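Local atomic coordinates of magnesium and cobalt efflux protein CorC (Pseudomonas aeruginosa, PDB entry 3LLB), a protein that probably takes part in magnesium and cobalt ion transport, and is represented here by its C-terminal transporter-associated domain. Residues A15-P18 with V19-N23. Residues are numbered along the deposited sequence; the frame is centred on the assembly and turned at random.
Sequences ALTP and VDAFN
The backbone of P18 turns from an extended conformation into the helix that starts at V19, and the carbonyl O of P18 accepts the first i+4 bond, from F22 N at 2.9 Å. That bond is nearly straight, with an N-H...O angle of 164°. P18 is the N-cap residue; having no side-chain acceptor, its ring meets the first turn through CB. CB of P18 lies 4.0 Å from CB of A21, an apolar contact. OD1 of the D20 carboxylate is 3.3 Å from CB of P18. CG of D20 is placed between its own backbone N and carbonyl carbon (chi1 47°), which brings the acid back to CB of P18. Residues 15-18 link strand 11-14 of the antiparallel sheet to helix 19-26 in the transporter-associated domain. T17 reaches the same turn with its methyl. CG2 of T17, anti to the backbone N, lies 4.0 Å from CB of A21 and also touches CB of F22. The other branch of T17, OG1, is hydrogen-bonded to K14 O. From CB onward the F22 side chain leads away from the loop, and its ring meets F26 with the planes at about 60°.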
loop_
_atom_site.group_PDB
_atom_site.type_symbol
_atom_site.label_atom_id
_atom_site.label_comp_id
_atom_site.label_asym_id
_atom_site.label_seq_id
_atom_site.Cartn_x
_atom_site.Cartn_y
_atom_site.Cartn_z
ATOM N N ALA A 15 2.942 -5.140 1.956
ATOM C CA ALA A 15 3.867 -4.257 1.261
ATOM C C ALA A 15 4.617 -4.920 0.069
ATOM O O ALA A 15 4.951 -4.293 -0.913
ATOM C CB ALA A 15 4.830 -3.630 2.325
ATOM N N LEU A 16 4.828 -6.220 0.144
ATOM C CA LEU A 16 5.481 -7.006 -0.909
ATOM C C LEU A 16 4.606 -7.273 -2.135
ATOM O O LEU A 16 5.113 -7.761 -3.150
ATOM C CB LEU A 16 6.062 -8.345 -0.312
ATOM C CG LEU A 16 5.128 -9.281 0.527
ATOM C CD1 LEU A 16 4.112 -10.013 -0.385
ATOM C CD2 LEU A 16 5.795 -10.303 1.559
ATOM N N THR A 17 3.300 -6.979 -2.061
ATOM C CA THR A 17 2.394 -7.024 -3.259
ATOM C C THR A 17 2.976 -6.309 -4.464
ATOM O O THR A 17 3.213 -5.144 -4.385
ATOM C CB THR A 17 1.000 -6.431 -2.975
ATOM O OG1 THR A 17 0.492 -7.070 -1.807
ATOM C CG2 THR A 17 -0.012 -6.620 -4.174
ATOM N N PRO A 18 3.205 -7.031 -5.570
ATOM C CA PRO A 18 3.577 -6.417 -6.801
ATOM C C PRO A 18 2.609 -5.342 -7.216
ATOM O O PRO A 18 1.426 -5.527 -7.093
ATOM C CB PRO A 18 3.485 -7.601 -7.775
ATOM C CG PRO A 18 4.049 -8.693 -6.980
ATOM C CD PRO A 18 3.274 -8.506 -5.709
ATOM N N VAL A 19 3.112 -4.240 -7.719
ATOM C CA VAL A 19 2.234 -3.207 -8.223
ATOM C C VAL A 19 1.268 -3.730 -9.341
ATOM O O VAL A 19 0.087 -3.335 -9.369
ATOM C CB VAL A 19 3.069 -1.913 -8.612
ATOM C CG1 VAL A 19 2.271 -1.035 -9.556
ATOM C CG2 VAL A 19 3.408 -1.170 -7.372
ATOM N N ASP A 20 1.738 -4.620 -10.236
ATOM C CA ASP A 20 0.887 -5.240 -11.295
ATOM C C ASP A 20 -0.322 -5.983 -10.697
ATOM O O ASP A 20 -1.481 -5.833 -11.153
ATOM C CB ASP A 20 1.715 -6.190 -12.189
ATOM C CG ASP A 20 2.624 -7.172 -11.363
ATOM O OD1 ASP A 20 2.102 -8.151 -10.736
ATOM O OD2 ASP A 20 3.873 -6.989 -11.353
ATOM N N ALA A 21 -0.042 -6.749 -9.646
ATOM C CA ALA A 21 -1.066 -7.446 -8.838
ATOM C C ALA A 21 -2.005 -6.488 -8.173
ATOM O O ALA A 21 -3.201 -6.720 -8.227
ATOM C CB ALA A 21 -0.415 -8.297 -7.838
ATOM N N PHE A 22 -1.476 -5.427 -7.539
ATOM C CA PHE A 22 -2.326 -4.436 -6.900
ATOM C C PHE A 22 -3.318 -3.766 -7.895
ATOM O O PHE A 22 -4.499 -3.648 -7.598
ATOM C CB PHE A 22 -1.458 -3.414 -6.206
ATOM C CG PHE A 22 -2.211 -2.367 -5.441
ATOM C CD1 PHE A 22 -2.370 -2.472 -4.080
ATOM C CD2 PHE A 22 -2.713 -1.253 -6.088
ATOM C CE1 PHE A 22 -3.081 -1.506 -3.376
ATOM C CE2 PHE A 22 -3.440 -0.314 -5.382
ATOM C CZ PHE A 22 -3.570 -0.446 -3.997
ATOM N N ASN A 23 -2.821 -3.296 -9.039
ATOM C CA ASN A 23 -3.662 -2.671 -10.064
ATOM C C ASN A 23 -4.771 -3.629 -10.527
ATOM O O ASN A 23 -5.878 -3.226 -10.805
ATOM C CB ASN A 23 -2.852 -2.241 -11.271
ATOM C CG ASN A 23 -1.946 -1.096 -11.001
ATOM O OD1 ASN A 23 -2.126 -0.362 -10.042
ATOM N ND2 ASN A 23 -0.934 -0.930 -11.860
#